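Local structure of porin (Pseudomonas aeruginosa, 3T24) at residues A[121-126]-A[208-213]; A[221-226]-A[241-246]. The protein forms a beta-barrel channel of the OprD family in the bacterial outer membrane, probably for the uptake of small carboxylate-bearing solutes. All coordinates share one frame; numbering follows the deposited sequence.

Contact 1 (A[121-126]-A[208-213]); sequences KLPVIM and SYHYGK. With C8E ((hydroxyethyloxy)tri(ethyloxy)octane), chain J.
Val-124 comes nearest to Gly-212, with 5.8 Å between their CA atoms, where a type I beta turn from Leu-122 to Ile-125 faces strand 205-214. This is a loop folded inward against the wall of an OprD-family beta-barrel, consistent with the inward-folded loops that narrow the pore in porins. No hydrogen bond crosses between the segments; the contact is made by side chains. Within the turn, Ile-125 N bonds back to Leu-122 O at 2.9 Å and Leu-122 N bonds to Ile-125 O.

Pro-123 covers one face of the His-210 imidazole with CD and CG, its side chain crossing that of the histidine at a slant. Its CD sits 3.7 Å from the ring centroid and only 7° off the ring normal, a CH-pi contact. Its CG leans over the CD2 side of the same ring. The Leu-122 side chain runs roughly at right angles to that of His-210 and brings CD2 to 3.8 Å from His-210 CE1. With CG anti to the carbonyl carbon (chi1 -69°), the imidazole reaches the turn at Pro-123 and Leu-122. Asp-153 of strand 150-161 also touches this side chain.

Val-124 covers the backbone beyond the histidine. Its CG1 reaches His-210 CB and Gly-212 N, where the glycine lets the valine come close to the strand. The other face of the strand carries Tyr-209 and Tyr-211, which meet a bound detergent. The detergent atom C11 lies over the Tyr-211 ring, and C13 is 3.6 Å from Tyr-211 CB.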
loop_
_atom_site.group_PDB
_atom_site.type_symbol
_atom_site.label_atom_id
_atom_site.label_comp_id
_atom_site.label_asym_id
_atom_site.label_seq_id
_atom_site.Cartn_x
_atom_site.Cartn_y
_atom_site.Cartn_z
ATOM N N LYS A 121 8.099 -2.828 2.849
ATOM C CA LYS A 121 6.693 -3.052 3.213
ATOM C C LYS A 121 6.577 -2.981 4.728
ATOM O O LYS A 121 6.771 -3.969 5.414
ATOM C CB LYS A 121 6.194 -4.409 2.738
ATOM C CG LYS A 121 5.279 -4.358 1.548
ATOM C CD LYS A 121 3.880 -4.847 1.893
ATOM C CE LYS A 121 3.895 -6.285 2.374
ATOM N NZ LYS A 121 2.511 -6.841 2.457
ATOM N N LEU A 122 6.265 -1.804 5.237
ATOM C CA LEU A 122 6.289 -1.573 6.667
ATOM C C LEU A 122 5.128 -0.670 7.115
ATOM O O LEU A 122 4.605 0.113 6.327
ATOM C CB LEU A 122 7.619 -0.932 7.046
ATOM C CG LEU A 122 8.864 -1.785 6.803
ATOM C CD1 LEU A 122 10.084 -0.880 6.827
ATOM C CD2 LEU A 122 9.004 -2.975 7.808
ATOM N N PRO A 123 4.727 -0.772 8.394
ATOM C CA PRO A 123 3.624 0.086 8.837
ATOM C C PRO A 123 3.898 1.553 8.612
ATOM O O PRO A 123 2.952 2.312 8.420
ATOM C CB PRO A 123 3.523 -0.225 10.334
ATOM C CG PRO A 123 3.944 -1.686 10.409
ATOM C CD PRO A 123 5.076 -1.794 9.407
ATOM N N VAL A 124 5.163 1.955 8.600
ATOM C CA VAL A 124 5.473 3.357 8.362
ATOM C C VAL A 124 5.819 3.712 6.926
ATOM O O VAL A 124 6.149 4.864 6.647
ATOM C CB VAL A 124 6.597 3.836 9.278
ATOM C CG1 VAL A 124 6.089 3.881 10.703
ATOM C CG2 VAL A 124 7.799 2.918 9.148
ATOM N N ILE A 125 5.738 2.737 6.020
ATOM C CA ILE A 125 5.941 2.994 4.586
ATOM C C ILE A 125 5.391 1.838 3.735
ATOM O O ILE A 125 5.985 0.745 3.656
ATOM C CB ILE A 125 7.432 3.310 4.241
ATOM C CG1 ILE A 125 7.645 3.416 2.730
ATOM C CG2 ILE A 125 8.360 2.230 4.763
ATOM C CD1 ILE A 125 6.560 4.269 2.008
ATOM N N MET A 126 4.236 2.078 3.124
ATOM C CA MET A 126 3.636 1.117 2.201
ATOM C C MET A 126 3.589 1.724 0.815
ATOM O O MET A 126 2.710 2.514 0.501
ATOM C CB MET A 126 2.232 0.680 2.638
ATOM C CG MET A 126 2.210 -0.041 3.957
ATOM S SD MET A 126 2.735 -1.765 3.828
ATOM C CE MET A 126 1.483 -2.376 2.704
ATOM N N SER A 208 4.250 -5.422 17.044
ATOM C CA SER A 208 5.271 -4.691 16.325
ATOM C C SER A 208 5.394 -3.257 16.819
ATOM O O SER A 208 4.432 -2.654 17.286
ATOM C CB SER A 208 4.967 -4.708 14.833
ATOM O OG SER A 208 3.722 -4.090 14.575
ATOM N N TYR A 209 6.600 -2.724 16.711
ATOM C CA TYR A 209 6.878 -1.332 17.013
ATOM C C TYR A 209 7.738 -0.764 15.864
ATOM O O TYR A 209 8.801 -1.280 15.552
ATOM C CB TYR A 209 7.567 -1.225 18.385
ATOM C CG TYR A 209 7.990 0.162 18.800
ATOM C CD1 TYR A 209 7.117 1.008 19.455
ATOM C CD2 TYR A 209 9.272 0.616 18.563
ATOM C CE1 TYR A 209 7.503 2.275 19.849
ATOM C CE2 TYR A 209 9.669 1.881 18.950
ATOM C CZ TYR A 209 8.778 2.706 19.595
ATOM O OH TYR A 209 9.162 3.967 19.988
ATOM N N HIS A 210 7.253 0.285 15.217
ATOM C CA HIS A 210 7.968 0.860 14.092
ATOM C C HIS A 210 8.069 2.365 14.230
ATOM O O HIS A 210 7.125 3.019 14.666
ATOM C CB HIS A 210 7.278 0.487 12.760
ATOM C CG HIS A 210 7.394 -0.970 12.432
ATOM N ND1 HIS A 210 8.407 -1.468 11.648
ATOM C CD2 HIS A 210 6.661 -2.033 12.834
ATOM C CE1 HIS A 210 8.281 -2.784 11.561
ATOM N NE2 HIS A 210 7.234 -3.152 12.277
ATOM N N TYR A 211 9.233 2.881 13.846
ATOM C CA TYR A 211 9.535 4.296 13.811
ATOM C C TYR A 211 9.884 4.743 12.397
ATOM O O TYR A 211 10.631 4.073 11.686
ATOM C CB TYR A 211 10.737 4.555 14.700
ATOM C CG TYR A 211 11.291 5.965 14.654
ATOM C CD1 TYR A 211 10.750 6.978 15.455
ATOM C CD2 TYR A 211 12.386 6.275 13.847
ATOM C CE1 TYR A 211 11.275 8.270 15.442
ATOM C CE2 TYR A 211 12.916 7.556 13.819
ATOM C CZ TYR A 211 12.355 8.551 14.626
ATOM O OH TYR A 211 12.883 9.821 14.615
ATOM N N GLY A 212 9.354 5.889 12.005
ATOM C CA GLY A 212 9.713 6.513 10.750
ATOM C C GLY A 212 9.829 8.025 10.889
ATOM O O GLY A 212 9.019 8.668 11.560
ATOM N N LYS A 213 10.835 8.597 10.241
ATOM C CA LYS A 213 10.998 10.038 10.232
ATOM C C LYS A 213 11.269 10.590 8.841
ATOM O O LYS A 213 12.312 10.336 8.249
ATOM C CB LYS A 213 12.116 10.461 11.193
ATOM C CG LYS A 213 12.292 11.969 11.282
ATOM C CD LYS A 213 13.501 12.324 12.124
ATOM C CE LYS A 213 14.255 13.462 11.478
ATOM N NZ LYS A 213 15.636 13.546 11.988
HETATM C C1 C8E J . 20.014 5.362 9.227
HETATM C C2 C8E J . 18.775 4.689 9.815
HETATM C C3 C8E J . 18.304 5.437 11.058
HETATM C C4 C8E J . 17.309 4.647 11.911
HETATM C C5 C8E J . 16.770 5.495 13.073
HETATM C C6 C8E J . 17.177 4.983 14.468
HETATM C C7 C8E J . 16.207 5.402 15.583
HETATM C C8 C8E J . 16.675 6.560 16.470
HETATM O O9 C8E J . 15.573 7.371 16.895
HETATM C C10 C8E J . 14.950 6.981 18.127
HETATM C C11 C8E J . 13.636 6.236 17.868
HETATM O O12 C8E J . 13.935 4.952 17.339
HETATM C C13 C8E J . 12.907 3.978 17.461
HETATM C C14 C8E J . 13.456 2.630 17.951
HETATM O O15 C8E J . 13.429 1.617 16.955
HETATM C C16 C8E J . 12.615 0.501 17.271
HETATM C C17 C8E J . 13.437 -0.784 17.422
HETATM O O18 C8E J . 12.602 -1.894 17.708
#

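Contact 2 (A[221-226]-A[241-246]); sequences HYLGLV and IRWARS
His-221 and Arg-245 begin a run of antiparallel pairs in the beta hairpin of strands 218-230 and 235-248, part of the porin barrel wall. The strand axes come within 4.6 Å and run at 171°. His-221 N donates to Arg-245 O at 2.8 Å, and Arg-245 N returns the bond to His-221 O. The imidazole ND1 is bonded to Tyr-209 OH on the preceding strand. The Arg-245 guanidinium leads away to a salt bridge with Asp-255.

Tyr-222 faces Ala-244 in a non-hydrogen-bonded pair. Its ring lies across the neighbouring strand, with chi1 at -142° swinging it over the alanine. Ala-244 CB sits over one ring face, offset toward the rim, 3.4 Å from Tyr-222 CD1. Arg-242 CB meets the same ring at its edge, 3.8 Å from Tyr-222 CE2. The Arg-242 chain then runs on, extended from CG to NE, to a salt bridge with Asp-240.

Leu-223 pairs with Trp-243 on the opposite face, which also carries His-221, Leu-225, Ile-241 and Arg-245. Leu-223 N points almost straight at Trp-243 O, at 2.7 Å. Leu-223 CD1 approaches the edge of the indole, and a bound detergent touches this leucine.

Gly-224 stands opposite Arg-242, and its CA makes a CA-H...O contact with Ile-241 O. Leu-225 closes the run with Ile-241. Leu-225 N donates to Ile-241 O, and Ile-241 N lies 2.9 Å from Leu-225 O.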
loop_
_atom_site.group_PDB
_atom_site.type_symbol
_atom_site.label_atom_id
_atom_site.label_comp_id
_atom_site.label_asym_id
_atom_site.label_seq_id
_atom_site.Cartn_x
_atom_site.Cartn_y
_atom_site.Cartn_z
ATOM N N HIS A 221 5.539 7.001 15.407
ATOM C CA HIS A 221 5.691 5.731 16.107
ATOM C C HIS A 221 4.440 4.925 15.808
ATOM O O HIS A 221 3.319 5.414 15.993
ATOM C CB HIS A 221 5.831 5.948 17.625
ATOM C CG HIS A 221 7.035 6.758 18.000
ATOM N ND1 HIS A 221 8.146 6.204 18.596
ATOM C CD2 HIS A 221 7.314 8.071 17.827
ATOM C CE1 HIS A 221 9.058 7.145 18.787
ATOM N NE2 HIS A 221 8.573 8.286 18.334
ATOM N N TYR A 222 4.630 3.711 15.310
ATOM C CA TYR A 222 3.510 2.860 14.965
ATOM C C TYR A 222 3.540 1.621 15.836
ATOM O O TYR A 222 4.536 0.901 15.853
ATOM C CB TYR A 222 3.583 2.446 13.493
ATOM C CG TYR A 222 2.239 2.402 12.835
ATOM C CD1 TYR A 222 1.880 3.351 11.865
ATOM C CD2 TYR A 222 1.312 1.433 13.186
ATOM C CE1 TYR A 222 0.635 3.328 11.265
ATOM C CE2 TYR A 222 0.055 1.408 12.601
ATOM C CZ TYR A 222 -0.281 2.360 11.642
ATOM O OH TYR A 222 -1.527 2.330 11.056
ATOM N N LEU A 223 2.462 1.358 16.559
ATOM C CA LEU A 223 2.384 0.120 17.324
ATOM C C LEU A 223 1.356 -0.807 16.708
ATOM O O LEU A 223 0.312 -0.368 16.249
ATOM C CB LEU A 223 2.039 0.379 18.787
ATOM C CG LEU A 223 3.123 0.899 19.733
ATOM C CD1 LEU A 223 3.531 2.303 19.353
ATOM C CD2 LEU A 223 2.611 0.878 21.166
ATOM N N GLY A 224 1.667 -2.091 16.684
ATOM C CA GLY A 224 0.763 -3.069 16.126
ATOM C C GLY A 224 0.653 -4.309 16.982
ATOM O O GLY A 224 1.566 -4.648 17.747
ATOM N N LEU A 225 -0.487 -4.976 16.849
ATOM C CA LEU A 225 -0.792 -6.203 17.564
ATOM C C LEU A 225 -1.681 -6.969 16.611
ATOM O O LEU A 225 -2.734 -6.485 16.223
ATOM C CB LEU A 225 -1.536 -5.882 18.867
ATOM C CG LEU A 225 -2.220 -6.901 19.801
ATOM C CD1 LEU A 225 -3.035 -7.976 19.049
ATOM C CD2 LEU A 225 -1.234 -7.543 20.787
ATOM N N VAL A 226 -1.246 -8.153 16.208
ATOM C CA VAL A 226 -2.053 -8.983 15.325
ATOM C C VAL A 226 -2.325 -10.333 15.982
ATOM O O VAL A 226 -1.408 -11.049 16.362
ATOM C CB VAL A 226 -1.363 -9.179 13.954
ATOM C CG1 VAL A 226 -2.117 -10.183 13.102
ATOM C CG2 VAL A 226 -1.244 -7.850 13.236
ATOM N N ILE A 241 -4.944 -4.830 15.470
ATOM C CA ILE A 241 -5.069 -3.572 16.215
ATOM C C ILE A 241 -3.823 -2.709 16.013
ATOM O O ILE A 241 -2.700 -3.207 16.064
ATOM C CB ILE A 241 -5.396 -3.779 17.732
ATOM C CG1 ILE A 241 -6.819 -4.314 17.924
ATOM C CG2 ILE A 241 -5.330 -2.459 18.490
ATOM C CD1 ILE A 241 -7.062 -5.664 17.353
ATOM N N ARG A 242 -4.047 -1.419 15.782
ATOM C CA ARG A 242 -3.007 -0.496 15.346
ATOM C C ARG A 242 -3.135 0.854 16.024
ATOM O O ARG A 242 -4.242 1.325 16.293
ATOM C CB ARG A 242 -3.134 -0.258 13.846
ATOM C CG ARG A 242 -3.159 -1.521 13.006
ATOM C CD ARG A 242 -3.235 -1.147 11.544
ATOM N NE ARG A 242 -3.357 -2.311 10.681
ATOM C CZ ARG A 242 -3.489 -2.235 9.363
ATOM N NH1 ARG A 242 -3.513 -1.049 8.754
ATOM N NH2 ARG A 242 -3.589 -3.345 8.653
ATOM N N TRP A 243 -2.001 1.498 16.265
ATOM C CA TRP A 243 -2.012 2.824 16.864
ATOM C C TRP A 243 -0.741 3.560 16.511
ATOM O O TRP A 243 0.349 3.042 16.689
ATOM C CB TRP A 243 -2.152 2.718 18.385
ATOM C CG TRP A 243 -2.330 4.040 19.025
ATOM C CD1 TRP A 243 -3.504 4.728 19.179
ATOM C CD2 TRP A 243 -1.308 4.857 19.597
ATOM N NE1 TRP A 243 -3.272 5.918 19.823
ATOM C CE2 TRP A 243 -1.934 6.022 20.092
ATOM C CE3 TRP A 243 0.074 4.714 19.749
ATOM C CZ2 TRP A 243 -1.223 7.040 20.717
ATOM C CZ3 TRP A 243 0.777 5.718 20.369
ATOM C CH2 TRP A 243 0.130 6.872 20.846
ATOM N N ALA A 244 -0.881 4.770 15.989
ATOM C CA ALA A 244 0.278 5.519 15.524
ATOM C C ALA A 244 0.219 6.941 16.041
ATOM O O ALA A 244 -0.825 7.590 15.984
ATOM C CB ALA A 244 0.329 5.530 14.004
ATOM N N ARG A 245 1.353 7.412 16.539
ATOM C CA ARG A 245 1.503 8.786 16.966
ATOM C C ARG A 245 2.445 9.450 15.965
ATOM O O ARG A 245 3.568 8.970 15.732
ATOM C CB ARG A 245 2.071 8.826 18.395
ATOM C CG ARG A 245 2.445 10.203 18.932
ATOM C CD ARG A 245 1.286 11.143 18.731
ATOM N NE ARG A 245 1.412 12.414 19.441
ATOM C CZ ARG A 245 0.883 13.549 18.997
ATOM N NH1 ARG A 245 0.218 13.555 17.848
ATOM N NH2 ARG A 245 1.024 14.675 19.686
ATOM N N SER A 246 1.972 10.527 15.342
ATOM C CA SER A 246 2.797 11.282 14.412
ATOM C C SER A 246 2.950 12.680 14.968
ATOM O O SER A 246 2.019 13.227 15.542
ATOM C CB SER A 246 2.185 11.347 13.010
ATOM O OG SER A 246 1.734 10.085 12.566
#

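From the N terminus, the chain leaves strand 111-115 and enters the loop holding 121-126. It then returns to the wall, and contact 1 closes a long loop when strand 205-214 passes beside that turn. Contact 2 follows in series: strand 218-230 turns back as strand 235-248, closing a short hairpin loop. The two loops neither nest nor cross. Strands 205-214 and 218-230 are neighbours in the barrel wall, so the contacts join directly. His-210 O probably accepts a hydrogen bond from Tyr-222 N, and the Tyr-211 and His-221 rings meet edge to face. Pro-123 also touches Tyr-222, tying the inward loop to both strands.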